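Side-chain contacts in putative hydroxymethylglutaryl-CoA synthase (Streptococcus mutans, PDB 3SQZ), which probably acts as a hydroxymethylglutaryl-CoA synthase, an acyltransferase of the thiolase fold, and is seen here with bound coenzyme A: residues A[261-266]-A[321-326]; A[295-300]-A[328-333]. One frame throughout, in Å; residues are numbered along the deposited sequence.

Interaction 1. Residues A[261-266]-A[321-326]; sequences FAAFCF and LSLLEN
Leu323 carries the helix side of this contact, reaching from helix 315-326 to Ala263 and Cys265 on strand 263-266. One methyl does most of the touching: Leu323 CD2 lies 3.6 Å from Ala263 CB and, further along the strand, 3.6 Å from Cys265 SG, so it bridges two side chains that project from the same face. The other branch takes a smaller part, Leu323 CD1 standing 4.1 Å from Ala263 CB. With CG trans to the backbone N, a chi1 of 170° carries the leucine's branches toward the strand, while a chi1 of -67° sets Cys265 SG anti to its carbonyl carbon, from where it meets the leucine methyl. All three residues are buried and the interface is purely apolar and small, 110 Å² in total. The backbones remain well apart, 8.1 Å between Cys265 CA and Leu323 CA, a gap that the short side chains of Ala263 and Cys265 and the longer leucine span. Asn297 and Ser301 of helix 288-302 also pack on Leu323.

Against this close-packed patch stands the more open, polar end of the helix, where Glu325 and Asn326 are partly exposed yet held by polar bonds. Asn326 folds back so that its ND2 donates to Ser322 O at 2.9 Å, in the carbonyl plane and on a lone pair. Glu325, which does not touch the strand, forms a salt bridge with Arg366 through OE1.

Phe264 leaves the opposite face of the strand, where its ring meets Trp247 edge-to-face. The strand, at the margin of the mixed sheet and shortly before His267, a predicted active-site residue, thus has helix 315-326 on one face and helix 232-254 on the other, part of the alpha-beta-alpha-beta-alpha layering of the thiolase fold.

Interaction 2. Residues A[295-300]-A[328-333]; sequences KVNFEA and QNLVAG
Asn297 and Asn329 meet amide to amide, arriving from opposite directions, each offering an oxygen and a nitrogen to the other. The two bonds are unequal, and their donor and acceptor roles are those of the model: Asn297 OD1 also lies 2.9 Å from Ala262 O, and two acceptors so close leave the assignment of the amide ends doubtful. As modelled, Asn329 ND2 donates to Asn297 OD1 over 2.9 Å with an almost straight N-H...O angle of 176°; the donor then lies in the carbonyl plane on a lone pair of Asn297, and the acceptor is in the amide plane of Asn329. The return bond in this assignment, from Asn297 ND2 to Asn329 OD1, is weak: 3.1 Å and bent to 128°. The amide planes stand 37° apart, consistent with one straight bond and one bent, weak one. Asn297 ND2 is modelled with a further weak bond to Ser327 OG, which also accepts from the backbone N of both Asn329 and Leu330.

The pairing fastens helix 288-302 to the loop that leads from helix 315-326 into strand 335-342 of the mixed sheet in the thiolase fold, well away from the annotated sites. Asn329 reaches the helix with its CG flanked by both its own backbone N and its carbonyl carbon.

Apolar groups flank the amides. Leu330 CD2 approaches Asn297 OD1 to 3.9 Å from the buried side, and that leucine goes on to pack against helix 315-326. At the exposed margin, Val296 CG1 is 4.1 Å from Asn329 OD1. Around the helix from the amide pair, Lys295 NZ forms a salt bridge of 3.0 Å with Glu299 OE2, one turn on.

How the interactions relate
From the N terminus the segments run 261-266, 295-300, 321-326, 328-333, so the two contacts cross: the chain enters interaction 1, then interaction 2, and completes them in the same order. Interaction 1 closes a loop of 54 intervening residues, largely helical and without strand; interaction 2 closes one of 27, also without strand. Their centres are 6 Å apart and they touch directly. Ser322 OG probably hydrogen-bonds to Ala300 O, and Leu323 CG packs 3.6 Å from Leu330 CD1. Together they join helices 288-302 and 315-326, the loop into strand 335-342 and the outermost strand 263-266.

Interaction 1. Residues A[261-266]-A[321-326]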
ATOM      1  N   PHE A 261       4.916  -6.805  21.690  1.00 13.19           N
ATOM      2  CA  PHE A 261       4.371  -5.848  20.737  1.00 13.08           C
ATOM      3  C   PHE A 261       3.030  -5.295  21.180  1.00 13.52           C
ATOM      4  O   PHE A 261       2.242  -5.989  21.818  1.00 16.49           O
ATOM      5  CB  PHE A 261       4.278  -6.508  19.364  1.00 13.77           C
ATOM      6  CG  PHE A 261       5.600  -6.998  18.876  1.00 13.27           C
ATOM      7  CD1 PHE A 261       6.509  -6.109  18.331  1.00 13.14           C
ATOM      8  CD2 PHE A 261       5.973  -8.324  19.032  1.00 13.92           C
ATOM      9  CE1 PHE A 261       7.752  -6.537  17.915  1.00 14.26           C
ATOM     10  CE2 PHE A 261       7.216  -8.758  18.615  1.00 14.52           C
ATOM     11  CZ  PHE A 261       8.106  -7.863  18.060  1.00 14.35           C
ATOM     12  N   ALA A 262       2.784  -4.034  20.839  1.00 11.73           N
ATOM     13  CA  ALA A 262       1.527  -3.378  21.163  1.00 11.78           C
ATOM     14  C   ALA A 262       0.512  -3.525  20.036  1.00 11.75           C
ATOM     15  O   ALA A 262      -0.678  -3.305  20.248  1.00 12.27           O
ATOM     16  CB  ALA A 262       1.774  -1.908  21.455  1.00 12.98           C
ATOM     17  N   ALA A 263       0.986  -3.880  18.842  1.00 10.98           N
ATOM     18  CA  ALA A 263       0.133  -4.026  17.667  1.00 11.30           C
ATOM     19  C   ALA A 263       0.845  -4.887  16.640  1.00 10.90           C
ATOM     20  O   ALA A 263       2.086  -4.902  16.567  1.00 11.63           O
ATOM     21  CB  ALA A 263      -0.196  -2.670  17.068  1.00 11.55           C
ATOM     22  N   PHE A 264       0.051  -5.590  15.840  1.00 11.55           N
ATOM     23  CA  PHE A 264       0.556  -6.366  14.711  1.00 12.67           C
ATOM     24  C   PHE A 264      -0.166  -5.886  13.457  1.00 12.91           C
ATOM     25  O   PHE A 264      -1.398  -5.807  13.452  1.00 15.87           O
ATOM     26  CB  PHE A 264       0.301  -7.864  14.942  1.00 15.64           C
ATOM     27  CG  PHE A 264       1.410  -8.772  14.434  1.00 18.53           C
ATOM     28  CD1 PHE A 264       1.731  -8.811  13.086  1.00 19.29           C
ATOM     29  CD2 PHE A 264       2.115  -9.603  15.302  1.00 19.96           C
ATOM     30  CE1 PHE A 264       2.750  -9.635  12.613  1.00 19.74           C
ATOM     31  CE2 PHE A 264       3.130 -10.440  14.837  1.00 20.97           C
ATOM     32  CZ  PHE A 264       3.445 -10.463  13.487  1.00 19.55           C
ATOM     33  N   CYS A 265       0.588  -5.542  12.413  1.00 11.34           N
ATOM     34  CA  CYS A 265       0.023  -5.100  11.133  1.00 11.43           C
ATOM     35  C   CYS A 265       0.248  -6.164  10.073  1.00 10.25           C
ATOM     36  O   CYS A 265       1.307  -6.790  10.030  1.00 11.42           O
ATOM     37  CB  CYS A 265       0.675  -3.803  10.667  1.00 13.10           C
ATOM     38  SG  CYS A 265       0.294  -2.384  11.698  1.00 15.72           S
ATOM     39  N   PHE A 266      -0.748  -6.333   9.212  1.00  9.80           N
ATOM     40  CA  PHE A 266      -0.732  -7.352   8.175  1.00  9.81           C
ATOM     41  C   PHE A 266      -0.969  -6.760   6.807  1.00 10.28           C
ATOM     42  O   PHE A 266      -1.618  -5.736   6.658  1.00 11.19           O
ATOM     43  CB  PHE A 266      -1.828  -8.384   8.441  1.00 11.21           C
ATOM     44  CG  PHE A 266      -1.719  -9.025   9.785  1.00 11.39           C
ATOM     45  CD1 PHE A 266      -1.028 -10.213   9.950  1.00 12.71           C
ATOM     46  CD2 PHE A 266      -2.267  -8.413  10.901  1.00 12.05           C
ATOM     47  CE1 PHE A 266      -0.904 -10.789  11.202  1.00 13.61           C
ATOM     48  CE2 PHE A 266      -2.140  -8.981  12.157  1.00 13.39           C
ATOM     49  CZ  PHE A 266      -1.465 -10.176  12.309  1.00 14.04           C
ATOM     50  N   LEU A 321      -0.748   3.107   8.776  1.00  8.64           N
ATOM     51  CA  LEU A 321      -1.251   4.471   8.888  1.00  9.08           C
ATOM     52  C   LEU A 321      -2.608   4.514   9.597  1.00  8.52           C
ATOM     53  O   LEU A 321      -2.835   5.331  10.487  1.00  9.26           O
ATOM     54  CB  LEU A 321      -1.344   5.083   7.497  1.00  9.58           C
ATOM     55  CG  LEU A 321      -1.754   6.549   7.428  1.00  9.67           C
ATOM     56  CD1 LEU A 321      -0.772   7.454   8.171  1.00 10.78           C
ATOM     57  CD2 LEU A 321      -1.896   6.954   5.967  1.00 10.27           C
ATOM     58  N   SER A 322      -3.499   3.610   9.208  1.00  8.82           N
ATOM     59  CA  SER A 322      -4.807   3.495   9.826  1.00  9.13           C
ATOM     60  C   SER A 322      -4.674   3.211  11.330  1.00  9.25           C
ATOM     61  O   SER A 322      -5.360   3.819  12.155  1.00  9.98           O
ATOM     62  CB  SER A 322      -5.579   2.383   9.121  1.00  9.33           C
ATOM     63  OG  SER A 322      -6.942   2.356   9.505  1.00  9.90           O
ATOM     64  N   LEU A 323      -3.785   2.289  11.679  1.00  9.24           N
ATOM     65  CA  LEU A 323      -3.496   1.988  13.074  1.00  9.82           C
ATOM     66  C   LEU A 323      -3.054   3.233  13.834  1.00  9.06           C
ATOM     67  O   LEU A 323      -3.580   3.546  14.902  1.00  9.83           O
ATOM     68  CB  LEU A 323      -2.396   0.933  13.145  1.00  9.92           C
ATOM     69  CG  LEU A 323      -1.810   0.689  14.537  1.00 10.05           C
ATOM     70  CD1 LEU A 323      -2.851   0.081  15.497  1.00 11.32           C
ATOM     71  CD2 LEU A 323      -0.569  -0.190  14.442  1.00 10.99           C
ATOM     72  N   LEU A 324      -2.073   3.951  13.298  1.00  9.35           N
ATOM     73  CA  LEU A 324      -1.509   5.074  14.031  1.00  9.95           C
ATOM     74  C   LEU A 324      -2.511   6.202  14.205  1.00  9.75           C
ATOM     75  O   LEU A 324      -2.497   6.895  15.225  1.00 10.45           O
ATOM     76  CB  LEU A 324      -0.254   5.599  13.337  1.00 10.29           C
ATOM     77  CG  LEU A 324       0.890   4.593  13.215  1.00 11.32           C
ATOM     78  CD1 LEU A 324       2.141   5.307  12.732  1.00 12.93           C
ATOM     79  CD2 LEU A 324       1.145   3.868  14.535  1.00 12.33           C
ATOM     80  N   GLU A 325      -3.378   6.383  13.214  1.00  9.61           N
ATOM     81  CA  GLU A 325      -4.365   7.455  13.229  1.00 10.26           C
ATOM     82  C   GLU A 325      -5.649   7.101  13.986  1.00 10.71           C
ATOM     83  O   GLU A 325      -6.456   7.978  14.281  1.00 12.48           O
ATOM     84  CB  GLU A 325      -4.670   7.925  11.798  1.00 10.46           C
ATOM     85  CG  GLU A 325      -3.497   8.699  11.224  1.00 10.40           C
ATOM     86  CD  GLU A 325      -3.660   9.197   9.794  1.00 10.01           C
ATOM     87  OE1 GLU A 325      -4.604   8.785   9.078  1.00 11.02           O
ATOM     88  OE2 GLU A 325      -2.813  10.022   9.386  1.00 10.09           O
ATOM     89  N   ASN A 326      -5.832   5.829  14.320  1.00 11.08           N
ATOM     90  CA  ASN A 326      -7.083   5.390  14.933  1.00 11.82           C
ATOM     91  C   ASN A 326      -6.976   4.633  16.247  1.00 12.17           C
ATOM     92  O   ASN A 326      -7.961   4.525  16.970  1.00 13.76           O
ATOM     93  CB  ASN A 326      -7.936   4.628  13.922  1.00 12.21           C
ATOM     94  CG  ASN A 326      -8.377   5.516  12.788  1.00 13.22           C
ATOM     95  OD1 ASN A 326      -9.340   6.269  12.917  1.00 13.86           O
ATOM     96  ND2 ASN A 326      -7.647   5.471  11.683  1.00 14.32           N
TER

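Interaction 2. Residues A[295-300]-A[328-333]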
ATOM      1  N   LYS A 295      -6.452  -6.691  19.835  1.00 12.44           N
ATOM      2  CA  LYS A 295      -7.663  -6.765  19.028  1.00 12.64           C
ATOM      3  C   LYS A 295      -8.163  -5.373  18.631  1.00 12.16           C
ATOM      4  O   LYS A 295      -8.502  -5.129  17.475  1.00 12.43           O
ATOM      5  CB  LYS A 295      -8.758  -7.537  19.769  1.00 15.38           C
ATOM      6  CG  LYS A 295     -10.070  -7.609  19.011  1.00 18.38           C
ATOM      7  CD  LYS A 295      -9.899  -8.264  17.654  1.00 22.39           C
ATOM      8  CE  LYS A 295     -11.252  -8.585  17.042  1.00 25.00           C
ATOM      9  NZ  LYS A 295     -11.120  -9.203  15.698  1.00 26.76           N
ATOM     10  N   VAL A 296      -8.203  -4.458  19.591  1.00 12.82           N
ATOM     11  CA  VAL A 296      -8.611  -3.090  19.309  1.00 13.40           C
ATOM     12  C   VAL A 296      -7.669  -2.458  18.283  1.00 11.42           C
ATOM     13  O   VAL A 296      -8.107  -1.741  17.376  1.00 11.95           O
ATOM     14  CB  VAL A 296      -8.661  -2.252  20.610  1.00 17.20           C
ATOM     15  CG1 VAL A 296      -8.667  -0.767  20.306  1.00 19.49           C
ATOM     16  CG2 VAL A 296      -9.879  -2.644  21.447  1.00 18.88           C
ATOM     17  N   ASN A 297      -6.373  -2.720  18.420  1.00 10.81           N
ATOM     18  CA  ASN A 297      -5.407  -2.186  17.465  1.00 10.61           C
ATOM     19  C   ASN A 297      -5.542  -2.831  16.092  1.00 10.00           C
ATOM     20  O   ASN A 297      -5.403  -2.151  15.068  1.00 10.49           O
ATOM     21  CB  ASN A 297      -3.984  -2.267  18.005  1.00 10.46           C
ATOM     22  CG  ASN A 297      -3.723  -1.233  19.084  1.00 10.74           C
ATOM     23  OD1 ASN A 297      -2.761  -1.337  19.866  1.00 13.06           O
ATOM     24  ND2 ASN A 297      -4.588  -0.238  19.150  1.00 10.39           N
ATOM     25  N   PHE A 298      -5.846  -4.123  16.054  1.00 10.68           N
ATOM     26  CA  PHE A 298      -6.148  -4.756  14.781  1.00 11.04           C
ATOM     27  C   PHE A 298      -7.333  -4.063  14.084  1.00 10.55           C
ATOM     28  O   PHE A 298      -7.269  -3.716  12.895  1.00 11.02           O
ATOM     29  CB  PHE A 298      -6.425  -6.252  14.918  1.00 11.92           C
ATOM     30  CG  PHE A 298      -6.875  -6.851  13.631  1.00 11.81           C
ATOM     31  CD1 PHE A 298      -5.951  -7.132  12.633  1.00 12.85           C
ATOM     32  CD2 PHE A 298      -8.225  -7.027  13.362  1.00 13.45           C
ATOM     33  CE1 PHE A 298      -6.360  -7.619  11.408  1.00 13.77           C
ATOM     34  CE2 PHE A 298      -8.638  -7.514  12.134  1.00 14.88           C
ATOM     35  CZ  PHE A 298      -7.702  -7.811  11.159  1.00 14.53           C
ATOM     36  N   GLU A 299      -8.411  -3.841  14.830  1.00 11.11           N
ATOM     37  CA  GLU A 299      -9.586  -3.185  14.271  1.00 11.84           C
ATOM     38  C   GLU A 299      -9.255  -1.774  13.774  1.00 11.44           C
ATOM     39  O   GLU A 299      -9.737  -1.355  12.723  1.00 12.33           O
ATOM     40  CB  GLU A 299     -10.718  -3.166  15.295  1.00 13.86           C
ATOM     41  CG  GLU A 299     -11.220  -4.560  15.653  1.00 16.96           C
ATOM     42  CD  GLU A 299     -11.870  -5.276  14.484  1.00 21.56           C
ATOM     43  OE1 GLU A 299     -12.532  -4.610  13.659  1.00 22.73           O
ATOM     44  OE2 GLU A 299     -11.724  -6.515  14.397  1.00 24.16           O
ATOM     45  N   ALA A 300      -8.423  -1.048  14.517  1.00 10.97           N
ATOM     46  CA  ALA A 300      -7.994   0.277  14.079  1.00 11.10           C
ATOM     47  C   ALA A 300      -7.246   0.188  12.749  1.00 10.05           C
ATOM     48  O   ALA A 300      -7.408   1.041  11.881  1.00 11.01           O
ATOM     49  CB  ALA A 300      -7.114   0.929  15.138  1.00 11.75           C
ATOM     50  N   GLN A 328      -6.422   4.209  20.069  1.00 12.04           N
ATOM     51  CA  GLN A 328      -6.542   5.113  21.203  1.00 13.71           C
ATOM     52  C   GLN A 328      -5.571   4.762  22.325  1.00 13.15           C
ATOM     53  O   GLN A 328      -5.599   5.387  23.389  1.00 14.39           O
ATOM     54  CB  GLN A 328      -7.990   5.163  21.696  1.00 15.76           C
ATOM     55  CG  GLN A 328      -8.941   5.707  20.634  1.00 18.06           C
ATOM     56  CD  GLN A 328     -10.362   5.879  21.135  1.00 21.30           C
ATOM     57  OE1 GLN A 328     -11.100   6.738  20.653  1.00 24.58           O
ATOM     58  NE2 GLN A 328     -10.751   5.061  22.103  1.00 21.99           N
ATOM     59  N   ASN A 329      -4.699   3.780  22.093  1.00 11.99           N
ATOM     60  CA  ASN A 329      -3.808   3.314  23.153  1.00 12.68           C
ATOM     61  C   ASN A 329      -2.310   3.319  22.840  1.00 11.90           C
ATOM     62  O   ASN A 329      -1.503   3.148  23.747  1.00 13.48           O
ATOM     63  CB  ASN A 329      -4.225   1.925  23.638  1.00 13.43           C
ATOM     64  CG  ASN A 329      -4.176   0.899  22.538  1.00 13.44           C
ATOM     65  OD1 ASN A 329      -5.214   0.428  22.063  1.00 16.54           O
ATOM     66  ND2 ASN A 329      -2.970   0.561  22.108  1.00 11.31           N
ATOM     67  N   LEU A 330      -1.917   3.508  21.581  1.00 11.08           N
ATOM     68  CA  LEU A 330      -0.493   3.462  21.261  1.00 10.61           C
ATOM     69  C   LEU A 330       0.244   4.645  21.860  1.00 11.16           C
ATOM     70  O   LEU A 330      -0.252   5.776  21.844  1.00 11.68           O
ATOM     71  CB  LEU A 330      -0.270   3.427  19.751  1.00 11.08           C
ATOM     72  CG  LEU A 330      -0.617   2.103  19.073  1.00 11.78           C
ATOM     73  CD1 LEU A 330      -0.551   2.264  17.573  1.00 12.90           C
ATOM     74  CD2 LEU A 330       0.309   0.979  19.518  1.00 13.18           C
ATOM     75  N   VAL A 331       1.435   4.374  22.385  1.00 10.72           N
ATOM     76  CA  VAL A 331       2.284   5.409  22.948  1.00 10.99           C
ATOM     77  C   VAL A 331       3.734   5.252  22.491  1.00 10.73           C
ATOM     78  O   VAL A 331       4.165   4.177  22.036  1.00 10.97           O
ATOM     79  CB  VAL A 331       2.236   5.403  24.499  1.00 12.55           C
ATOM     80  CG1 VAL A 331       0.811   5.640  24.986  1.00 13.67           C
ATOM     81  CG2 VAL A 331       2.785   4.095  25.048  1.00 13.48           C
ATOM     82  N   ALA A 332       4.485   6.336  22.628  1.00 11.08           N
ATOM     83  CA  ALA A 332       5.918   6.322  22.392  1.00 11.54           C
ATOM     84  C   ALA A 332       6.547   5.124  23.069  1.00 11.62           C
ATOM     85  O   ALA A 332       6.246   4.828  24.228  1.00 12.31           O
ATOM     86  CB  ALA A 332       6.536   7.594  22.915  1.00 13.41           C
ATOM     87  N   GLY A 333       7.425   4.438  22.347  1.00 11.48           N
ATOM     88  CA  GLY A 333       8.131   3.301  22.894  1.00 12.24           C
ATOM     89  C   GLY A 333       7.438   1.982  22.647  1.00 12.16           C
ATOM     90  O   GLY A 333       8.055   0.938  22.807  1.00 13.18           O
TER